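Protein virB8 (Agrobacterium tumefaciens, PDB 2CC3) is suggested to act at the bacterial surface in directing T-DNA transfer to plant cells, as an inner-membrane type IV secretion component whose periplasmic domain is described here. Local coordinates at residues 15-20 against 34-39; 21-26 against 135-140; 50-55 against 59-64. All blocks are in the same frame, centred on the assembly; numbering follows the deposited sequence.

Contact 1. Residues 15-20 against 34-39; sequences LWEYVR and YDLVSN
Tyr18 on helix 6-23 meets Val37 on helix 30-39 in a buried, hydrogen-bond-free helix-helix contact inside the NTF2-like periplasmic domain of VirB8. The approach of the backbones is close at this one point, with Tyr18 CA 6.2 Å from Val37 CA, although the summed buried surface of 171 Å² is modest. With CG anti to the backbone N (chi1 -172°), the Tyr18 ring is carried across to the other helix and presents its edge there. Val37 O lies at that edge, near the ring plane, 3.6 Å from Tyr18 CE1, and Val37 CG1 is 4.0 Å from the same Tyr18 atom; the tyrosine and valine side chains cross at about a right angle. The hydroxyl end is held beyond the segment by Ser41 OG, which also bonds to Val37 O, and by Arg22 NH1, so this buried polar atom has partners. The other side of helix 6-23 faces the sheet, where Val19 packs on Ile88 and Leu15 on Val110. On helix 30-39, Leu36 points toward helix 6-23 and crosses the extended Glu17 chain nearly perpendicularly, in a van der Waals contact that brings Leu36 CD1 to 3.3 Å from Glu17 OE2.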
loop_
_atom_site.group_PDB
_atom_site.type_symbol
_atom_site.label_atom_id
_atom_site.label_comp_id
_atom_site.label_asym_id
_atom_site.label_seq_id
_atom_site.Cartn_x
_atom_site.Cartn_y
_atom_site.Cartn_z
ATOM N N LEU A 15 5.665 8.912 -3.558
ATOM C CA LEU A 15 7.095 8.883 -3.236
ATOM C C LEU A 15 7.343 8.292 -1.877
ATOM O O LEU A 15 8.292 7.514 -1.697
ATOM C CB LEU A 15 7.723 10.275 -3.378
ATOM C CG LEU A 15 7.836 10.818 -4.810
ATOM C CD1 LEU A 15 8.125 12.316 -4.805
ATOM C CD2 LEU A 15 8.891 10.082 -5.613
ATOM N N TRP A 16 6.435 8.584 -0.942
ATOM C CA TRP A 16 6.467 7.982 0.402
ATOM C C TRP A 16 6.139 6.530 0.387
ATOM O O TRP A 16 6.757 5.715 1.088
ATOM C CB TRP A 16 5.529 8.701 1.373
ATOM C CG TRP A 16 5.405 7.916 2.625
ATOM C CD1 TRP A 16 4.274 7.301 3.094
ATOM C CD2 TRP A 16 6.446 7.585 3.538
ATOM N NE1 TRP A 16 4.545 6.621 4.246
ATOM C CE2 TRP A 16 5.873 6.778 4.548
ATOM C CE3 TRP A 16 7.815 7.889 3.610
ATOM C CZ2 TRP A 16 6.621 6.274 5.624
ATOM C CZ3 TRP A 16 8.555 7.380 4.673
ATOM C CH2 TRP A 16 7.961 6.584 5.653
ATOM N N GLU A 17 5.120 6.176 -0.382
ATOM C CA GLU A 17 4.815 4.758 -0.585
ATOM C C GLU A 17 6.037 4.043 -1.203
ATOM O O GLU A 17 6.399 2.936 -0.791
ATOM C CB GLU A 17 3.573 4.611 -1.448
ATOM C CG GLU A 17 3.190 3.185 -1.735
ATOM C CD GLU A 17 2.236 3.075 -2.902
ATOM O OE1 GLU A 17 1.779 4.131 -3.448
ATOM O OE2 GLU A 17 1.960 1.920 -3.285
ATOM N N TYR A 18 6.685 4.694 -2.165
ATOM C CA TYR A 18 7.958 4.187 -2.709
ATOM C C TYR A 18 8.957 3.936 -1.611
ATOM O O TYR A 18 9.445 2.796 -1.415
ATOM C CB TYR A 18 8.564 5.115 -3.773
ATOM C CG TYR A 18 9.787 4.508 -4.474
ATOM C CD1 TYR A 18 9.629 3.672 -5.586
ATOM C CD2 TYR A 18 11.092 4.782 -4.021
ATOM C CE1 TYR A 18 10.739 3.116 -6.233
ATOM C CE2 TYR A 18 12.197 4.237 -4.631
ATOM C CZ TYR A 18 12.028 3.401 -5.740
ATOM O OH TYR A 18 13.125 2.843 -6.354
ATOM N N VAL A 19 9.268 4.983 -0.865
ATOM C CA VAL A 19 10.183 4.818 0.273
ATOM C C VAL A 19 9.739 3.693 1.191
ATOM O O VAL A 19 10.515 2.769 1.495
ATOM C CB VAL A 19 10.294 6.126 1.103
ATOM C CG1 VAL A 19 11.207 5.935 2.328
ATOM C CG2 VAL A 19 10.789 7.221 0.235
ATOM N N ARG A 20 8.477 3.745 1.625
ATOM C CA ARG A 20 8.024 2.777 2.594
ATOM C C ARG A 20 8.198 1.355 2.048
ATOM O O ARG A 20 8.709 0.475 2.748
ATOM C CB ARG A 20 6.562 3.063 2.973
ATOM C CG ARG A 20 5.967 2.178 4.035
ATOM C CD ARG A 20 4.417 2.371 4.149
ATOM N NE ARG A 20 3.664 1.801 3.012
ATOM C CZ ARG A 20 3.173 0.550 2.939
ATOM N NH1 ARG A 20 3.316 -0.341 3.935
ATOM N NH2 ARG A 20 2.513 0.179 1.852
ATOM N N TYR A 34 8.398 -5.764 -3.635
ATOM C CA TYR A 34 9.410 -5.883 -4.700
ATOM C C TYR A 34 8.873 -5.544 -6.093
ATOM O O TYR A 34 9.548 -4.875 -6.876
ATOM C CB TYR A 34 10.020 -7.298 -4.669
ATOM C CG TYR A 34 11.017 -7.590 -5.772
ATOM C CD1 TYR A 34 12.384 -7.404 -5.562
ATOM C CD2 TYR A 34 10.600 -8.043 -7.018
ATOM C CE1 TYR A 34 13.310 -7.664 -6.544
ATOM C CE2 TYR A 34 11.516 -8.294 -8.018
ATOM C CZ TYR A 34 12.877 -8.110 -7.769
ATOM O OH TYR A 34 13.818 -8.374 -8.738
ATOM N N ASP A 35 7.664 -6.006 -6.411
ATOM C CA ASP A 35 7.079 -5.723 -7.720
ATOM C C ASP A 35 6.636 -4.262 -7.904
ATOM O O ASP A 35 6.865 -3.665 -8.965
ATOM C CB ASP A 35 5.898 -6.659 -8.019
ATOM C CG ASP A 35 6.271 -8.125 -7.951
ATOM O OD1 ASP A 35 7.344 -8.522 -8.477
ATOM O OD2 ASP A 35 5.468 -8.893 -7.367
ATOM N N LEU A 36 5.947 -3.705 -6.904
ATOM C CA LEU A 36 5.607 -2.279 -6.921
ATOM C C LEU A 36 6.874 -1.390 -6.964
ATOM O O LEU A 36 6.962 -0.502 -7.769
ATOM C CB LEU A 36 4.682 -1.891 -5.740
ATOM C CG LEU A 36 3.134 -1.881 -5.830
ATOM C CD1 LEU A 36 2.534 -0.941 -4.788
ATOM C CD2 LEU A 36 2.606 -1.485 -7.214
ATOM N N VAL A 37 7.858 -1.656 -6.107
ATOM C CA VAL A 37 9.104 -0.890 -6.129
ATOM C C VAL A 37 9.753 -0.944 -7.515
ATOM O O VAL A 37 10.097 0.094 -8.066
ATOM C CB VAL A 37 10.128 -1.361 -5.046
ATOM C CG1 VAL A 37 11.481 -0.741 -5.321
ATOM C CG2 VAL A 37 9.633 -0.969 -3.636
ATOM N N SER A 38 9.886 -2.152 -8.075
ATOM C CA SER A 38 10.496 -2.360 -9.427
ATOM C C SER A 38 9.777 -1.618 -10.553
ATOM O O SER A 38 10.409 -1.072 -11.450
ATOM C CB SER A 38 10.536 -3.861 -9.778
ATOM O OG SER A 38 11.194 -4.626 -8.766
ATOM N N ASN A 39 8.447 -1.618 -10.514
ATOM C CA ASN A 39 7.643 -0.998 -11.580
ATOM C C ASN A 39 7.709 0.521 -11.587
ATOM O O ASN A 39 7.596 1.167 -12.629
ATOM C CB ASN A 39 6.189 -1.462 -11.471
ATOM C CG ASN A 39 6.020 -2.899 -11.892
ATOM O OD1 ASN A 39 6.670 -3.348 -12.830
ATOM N ND2 ASN A 39 5.144 -3.627 -11.207
#

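Contact 2. Residues 21-26 against 135-140; sequences LRESYD and YQTSED
Tyr135, Glu23 and Arg22 have the most surface buried where the C-terminal end of helix 6-23 packs on the curved antiparallel sheet of the NTF2-like domain, at strand 130-139, outermost in the sheet of this chain. The backbones stay well apart, Glu23 CA to Thr137 CA being 9.5 Å, so long side chains span the gap. Arg22 is extended from CG to NE and slides along the Tyr135 ring in the opposite direction. Its CD sits over the ring face, 4.1 Å from the Tyr135 centroid and 27° off the normal, a CH-pi contact. Further out, the guanidinium and ring planes are 19° apart, and Tyr135 CD2 lies over one face of the guanidinium, toward its rim, 3.4 Å from Arg22 NH1. Glu23 arrives at the edge instead: bent at chi2, it brings its carboxylate to within 8° of the ring plane, and Tyr135 OH donates a very short bond of 2.5 Å to Glu23 OE2. Thr137 CG2 borders the same oxygen at 3.7 Å from Glu23 OE2. A water accepts from Arg22 NH1 and donates to Tyr135 O, adding a bridge to the strand backbone, while Tyr18 OH is the principal partner of the guanidinium. The short bond to the carboxylate would be expected to polarise the phenol O-H, while Arg22 over the face restricts turning of the ring.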
loop_
_atom_site.group_PDB
_atom_site.type_symbol
_atom_site.label_atom_id
_atom_site.label_comp_id
_atom_site.label_asym_id
_atom_site.label_seq_id
_atom_site.Cartn_x
_atom_site.Cartn_y
_atom_site.Cartn_z
ATOM N N LEU A 21 7.723 1.111 0.820
ATOM C CA LEU A 21 7.793 -0.238 0.229
ATOM C C LEU A 21 9.245 -0.698 0.030
ATOM O O LEU A 21 9.574 -1.865 0.197
ATOM C CB LEU A 21 7.010 -0.318 -1.103
ATOM C CG LEU A 21 5.470 -0.354 -1.101
ATOM C CD1 LEU A 21 4.967 -0.046 -2.477
ATOM C CD2 LEU A 21 4.841 -1.670 -0.632
ATOM N N ARG A 22 10.121 0.238 -0.306
ATOM C CA ARG A 22 11.508 -0.098 -0.581
ATOM C C ARG A 22 12.328 -0.329 0.697
ATOM O O ARG A 22 13.214 -1.196 0.709
ATOM C CB ARG A 22 12.131 0.951 -1.510
ATOM C CG ARG A 22 13.611 0.741 -1.724
ATOM C CD ARG A 22 14.180 1.463 -2.928
ATOM N NE ARG A 22 15.588 1.068 -3.090
ATOM C CZ ARG A 22 16.324 1.375 -4.143
ATOM N NH1 ARG A 22 15.795 2.067 -5.141
ATOM N NH2 ARG A 22 17.576 0.983 -4.209
ATOM N N GLU A 23 12.019 0.402 1.770
ATOM C CA GLU A 23 12.865 0.402 2.954
ATOM C C GLU A 23 12.307 -0.474 4.091
ATOM O O GLU A 23 13.023 -0.787 5.050
ATOM C CB GLU A 23 13.125 1.856 3.430
ATOM C CG GLU A 23 13.742 2.801 2.365
ATOM C CD GLU A 23 15.094 2.312 1.812
ATOM O OE1 GLU A 23 15.759 1.506 2.509
ATOM O OE2 GLU A 23 15.489 2.735 0.692
ATOM N N SER A 24 11.020 -0.821 3.981
ATOM C CA SER A 24 10.350 -1.780 4.857
ATOM C C SER A 24 10.760 -3.192 4.491
ATOM O O SER A 24 11.247 -3.420 3.381
ATOM C CB SER A 24 8.837 -1.677 4.678
ATOM O OG SER A 24 8.283 -0.895 5.692
ATOM N N TYR A 25 10.559 -4.140 5.405
ATOM C CA TYR A 25 10.713 -5.570 5.073
ATOM C C TYR A 25 9.806 -6.472 5.894
ATOM O O TYR A 25 9.772 -6.408 7.124
ATOM C CB TYR A 25 12.154 -6.100 5.227
ATOM C CG TYR A 25 12.230 -7.606 4.956
ATOM C CD1 TYR A 25 12.162 -8.087 3.646
ATOM C CD2 TYR A 25 12.317 -8.538 5.991
ATOM C CE1 TYR A 25 12.199 -9.436 3.365
ATOM C CE2 TYR A 25 12.362 -9.901 5.714
ATOM C CZ TYR A 25 12.297 -10.335 4.390
ATOM O OH TYR A 25 12.351 -11.665 4.040
ATOM N N ASP A 26 9.108 -7.354 5.200
ATOM C CA ASP A 26 8.282 -8.362 5.855
ATOM C C ASP A 26 8.247 -9.531 4.884
ATOM O O ASP A 26 7.847 -9.359 3.737
ATOM C CB ASP A 26 6.878 -7.777 6.087
ATOM C CG ASP A 26 5.979 -8.690 6.897
ATOM O OD1 ASP A 26 6.137 -8.760 8.124
ATOM O OD2 ASP A 26 5.079 -9.331 6.308
ATOM N N TYR A 135 17.759 7.464 -6.834
ATOM C CA TYR A 135 17.426 7.131 -5.460
ATOM C C TYR A 135 18.646 6.751 -4.640
ATOM O O TYR A 135 19.311 5.767 -4.935
ATOM C CB TYR A 135 16.517 5.929 -5.398
ATOM C CG TYR A 135 16.021 5.632 -3.992
ATOM C CD1 TYR A 135 14.892 6.290 -3.489
ATOM C CD2 TYR A 135 16.670 4.687 -3.168
ATOM C CE1 TYR A 135 14.402 6.001 -2.211
ATOM C CE2 TYR A 135 16.204 4.418 -1.912
ATOM C CZ TYR A 135 15.043 5.067 -1.439
ATOM O OH TYR A 135 14.529 4.825 -0.164
ATOM N N GLN A 136 18.869 7.497 -3.563
ATOM C CA GLN A 136 19.919 7.215 -2.601
ATOM C C GLN A 136 19.374 7.452 -1.201
ATOM O O GLN A 136 18.529 8.317 -0.975
ATOM C CB GLN A 136 21.115 8.160 -2.830
ATOM C CG GLN A 136 21.826 8.017 -4.186
ATOM C CD GLN A 136 21.147 8.785 -5.338
ATOM O OE1 GLN A 136 20.601 9.886 -5.144
ATOM N NE2 GLN A 136 21.163 8.185 -6.551
ATOM N N THR A 137 19.850 6.682 -0.251
ATOM C CA THR A 137 19.445 6.937 1.106
ATOM C C THR A 137 20.625 6.924 2.058
ATOM O O THR A 137 21.620 6.257 1.829
ATOM C CB THR A 137 18.267 6.037 1.533
ATOM O OG1 THR A 137 17.878 6.387 2.865
ATOM C CG2 THR A 137 18.619 4.537 1.406
ATOM N N SER A 138 20.532 7.734 3.091
ATOM C CA SER A 138 21.625 7.860 4.029
ATOM C C SER A 138 21.098 7.813 5.438
ATOM O O SER A 138 20.202 8.561 5.808
ATOM C CB SER A 138 22.360 9.167 3.753
ATOM O OG SER A 138 21.398 10.150 3.378
ATOM N N GLU A 139 21.652 6.890 6.206
ATOM C CA GLU A 139 21.366 6.757 7.595
ATOM C C GLU A 139 22.150 7.821 8.368
ATOM O O GLU A 139 23.303 8.113 8.049
ATOM C CB GLU A 139 21.788 5.368 8.038
ATOM C CG GLU A 139 21.262 4.987 9.419
ATOM C CD GLU A 139 21.604 3.554 9.768
ATOM O OE1 GLU A 139 22.131 2.812 8.905
ATOM O OE2 GLU A 139 21.318 3.164 10.902
ATOM N N ASP A 140 21.502 8.407 9.371
ATOM C CA ASP A 140 22.158 9.317 10.277
ATOM C C ASP A 140 23.401 8.683 10.867
ATOM O O ASP A 140 23.398 7.511 11.274
ATOM C CB ASP A 140 21.195 9.760 11.378
ATOM C CG ASP A 140 20.215 10.791 10.900
ATOM O OD1 ASP A 140 20.183 11.106 9.697
ATOM O OD2 ASP A 140 19.463 11.309 11.737
HETATM O O HOH W 1 18.296 3.248 -6.495
#

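Contact 3. Residues 50-55 against 59-64; sequences QQFFNY and TSPQVI
Gln62 lies between the rings of Phe53 and Tyr55, where the last turn of helix 43-53 is joined to the N-cap of the short helix 61-64 across the short loop between them. Its CG makes a CH-pi contact over the Phe53 face, 4.2 Å from the ring centroid and close to the normal, and the amide plane stacks at 23° to that ring. The Tyr55 ring meets the same amide from another direction, the planes 14° apart and Gln62 NE2 above the ring centre. CG of Gln62 is anti to its carbonyl carbon and the chain is extended beyond it, which delivers the amide to the last turn of helix 43-53. There Gln62 NE2 donates to Phe53 O at 2.8 Å, a bent bond with an N-H...O angle of 132°. Ser60 OG donates to the same Phe53 O at 2.6 Å, reaching it from the opposite face of the carbonyl plane. The three rings also make apolar contacts: the Phe53 and Pro61 side chains cross at about a right angle, with Phe53 CE1 3.6 Å from Pro61 CG, Phe52 CZ lies 3.5 Å from Pro61 CD, and the edge of Tyr55 brings CD1 to 3.6 Å from Val63 CG2. Ser60 is the N-cap of helix 61-64, its OG accepting from Gln62 N at 3.1 Å. One hydroxyl therefore caps the start of that helix while donating to a carbonyl at the end of the preceding one, and the two donors on Phe53 O tie both helix ends together.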
loop_
_atom_site.group_PDB
_atom_site.type_symbol
_atom_site.label_atom_id
_atom_site.label_comp_id
_atom_site.label_asym_id
_atom_site.label_seq_id
_atom_site.Cartn_x
_atom_site.Cartn_y
_atom_site.Cartn_z
ATOM N N GLN A 50 17.024 -4.234 -7.086
ATOM C CA GLN A 50 16.927 -5.675 -7.285
ATOM C C GLN A 50 18.179 -6.448 -6.889
ATOM O O GLN A 50 18.072 -7.547 -6.319
ATOM C CB GLN A 50 16.506 -5.994 -8.725
ATOM C CG GLN A 50 15.051 -5.611 -9.008
ATOM C CD GLN A 50 14.550 -5.993 -10.396
ATOM O OE1 GLN A 50 15.323 -6.147 -11.332
ATOM N NE2 GLN A 50 13.226 -6.112 -10.532
ATOM N N GLN A 51 19.352 -5.871 -7.164
ATOM C CA GLN A 51 20.628 -6.492 -6.822
ATOM C C GLN A 51 20.858 -6.500 -5.311
ATOM O O GLN A 51 21.493 -7.405 -4.772
ATOM C CB GLN A 51 21.780 -5.778 -7.541
ATOM C CG GLN A 51 22.895 -6.719 -8.013
ATOM C CD GLN A 51 23.772 -7.207 -6.869
ATOM O OE1 GLN A 51 24.028 -6.470 -5.905
ATOM N NE2 GLN A 51 24.235 -8.452 -6.968
ATOM N N PHE A 52 20.337 -5.480 -4.639
ATOM C CA PHE A 52 20.387 -5.424 -3.192
ATOM C C PHE A 52 19.405 -6.425 -2.549
ATOM O O PHE A 52 19.785 -7.253 -1.712
ATOM C CB PHE A 52 20.130 -3.999 -2.676
ATOM C CG PHE A 52 19.820 -3.963 -1.221
ATOM C CD1 PHE A 52 20.803 -4.284 -0.291
ATOM C CD2 PHE A 52 18.526 -3.708 -0.775
ATOM C CE1 PHE A 52 20.518 -4.313 1.044
ATOM C CE2 PHE A 52 18.234 -3.732 0.587
ATOM C CZ PHE A 52 19.228 -4.028 1.489
ATOM N N PHE A 53 18.155 -6.358 -2.975
ATOM C CA PHE A 53 17.103 -7.201 -2.427
ATOM C C PHE A 53 17.231 -8.701 -2.721
ATOM O O PHE A 53 16.948 -9.527 -1.833
ATOM C CB PHE A 53 15.739 -6.716 -2.916
ATOM C CG PHE A 53 14.622 -7.085 -2.005
ATOM C CD1 PHE A 53 14.449 -6.417 -0.799
ATOM C CD2 PHE A 53 13.753 -8.106 -2.339
ATOM C CE1 PHE A 53 13.432 -6.757 0.044
ATOM C CE2 PHE A 53 12.724 -8.457 -1.495
ATOM C CZ PHE A 53 12.562 -7.790 -0.301
ATOM N N ASN A 54 17.618 -9.058 -3.951
ATOM C CA ASN A 54 17.612 -10.479 -4.338
ATOM C C ASN A 54 18.722 -11.323 -3.704
ATOM O O ASN A 54 19.779 -10.800 -3.338
ATOM C CB ASN A 54 17.593 -10.637 -5.868
ATOM C CG ASN A 54 16.241 -10.292 -6.464
ATOM O OD1 ASN A 54 15.197 -10.587 -5.877
ATOM N ND2 ASN A 54 16.251 -9.667 -7.624
ATOM N N TYR A 55 18.444 -12.622 -3.541
ATOM C CA TYR A 55 19.488 -13.635 -3.344
ATOM C C TYR A 55 20.371 -13.623 -4.594
ATOM O O TYR A 55 19.851 -13.501 -5.703
ATOM C CB TYR A 55 18.880 -15.035 -3.177
ATOM C CG TYR A 55 17.734 -15.147 -2.187
ATOM C CD1 TYR A 55 17.934 -14.913 -0.827
ATOM C CD2 TYR A 55 16.450 -15.519 -2.605
ATOM C CE1 TYR A 55 16.874 -15.024 0.087
ATOM C CE2 TYR A 55 15.388 -15.622 -1.700
ATOM C CZ TYR A 55 15.608 -15.381 -0.360
ATOM O OH TYR A 55 14.580 -15.494 0.561
ATOM N N THR A 59 23.640 -9.554 2.447
ATOM C CA THR A 59 23.144 -8.432 3.258
ATOM C C THR A 59 21.683 -8.036 2.957
ATOM O O THR A 59 21.144 -7.091 3.553
ATOM C CB THR A 59 24.065 -7.162 3.182
ATOM O OG1 THR A 59 24.168 -6.714 1.832
ATOM C CG2 THR A 59 25.462 -7.453 3.695
ATOM N N SER A 60 21.038 -8.758 2.044
ATOM C CA SER A 60 19.619 -8.563 1.782
ATOM C C SER A 60 18.814 -8.768 3.062
ATOM O O SER A 60 19.146 -9.646 3.876
ATOM C CB SER A 60 19.107 -9.541 0.713
ATOM O OG SER A 60 17.681 -9.493 0.637
ATOM N N PRO A 61 17.751 -7.964 3.252
ATOM C CA PRO A 61 16.842 -8.195 4.398
ATOM C C PRO A 61 16.275 -9.621 4.408
ATOM O O PRO A 61 16.042 -10.190 5.474
ATOM C CB PRO A 61 15.716 -7.164 4.177
ATOM C CG PRO A 61 15.844 -6.747 2.711
ATOM C CD PRO A 61 17.319 -6.812 2.432
ATOM N N GLN A 62 16.071 -10.185 3.220
ATOM C CA GLN A 62 15.563 -11.543 3.078
ATOM C C GLN A 62 16.471 -12.545 3.741
ATOM O O GLN A 62 16.015 -13.428 4.452
ATOM C CB GLN A 62 15.492 -11.907 1.609
ATOM C CG GLN A 62 14.812 -10.924 0.763
ATOM C CD GLN A 62 14.332 -11.576 -0.488
ATOM O OE1 GLN A 62 13.182 -12.005 -0.560
ATOM N NE2 GLN A 62 15.217 -11.708 -1.474
ATOM N N VAL A 63 17.764 -12.393 3.476
ATOM C CA VAL A 63 18.835 -13.235 4.008
ATOM C C VAL A 63 19.053 -12.999 5.516
ATOM O O VAL A 63 19.009 -13.939 6.299
ATOM C CB VAL A 63 20.146 -13.027 3.168
ATOM C CG1 VAL A 63 21.265 -13.964 3.629
ATOM C CG2 VAL A 63 19.851 -13.252 1.680
ATOM N N ILE A 64 19.240 -11.735 5.904
ATOM C CA ILE A 64 19.495 -11.321 7.304
ATOM C C ILE A 64 18.319 -11.580 8.246
ATOM O O ILE A 64 18.496 -12.094 9.366
ATOM C CB ILE A 64 19.912 -9.798 7.390
ATOM C CG1 ILE A 64 21.358 -9.596 6.940
ATOM C CG2 ILE A 64 19.735 -9.221 8.796
ATOM C CD1 ILE A 64 22.274 -10.743 7.308
#

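In the fold
Contacts 1 and 2 share helix 6-23, and their centres are about 10 Å apart. They touch: Tyr18 CE2 is 3.6 Å from Tyr135 CD1 in an edge-to-face ring pair, and Leu36 CD1 is 3.5 Å from Leu21 CD1. Helix 6-23 therefore joins helix 30-39 to strand 130-139. Contact 3, nested within the loop closed by contact 2, is centred about 13 Å from its centre and about 16 Å from that of contact 1. Tyr25 of contact 2 packs its CG 3.6 Å from Pro61 CB of contact 3, and a hydrogen bond between Tyr34 OH and Asn54 ND2 (3.0 Å) links contact 3 to contact 1. A bound methylpentanediol, probably from crystallisation, lies about 4 Å from the Leu36 side chain.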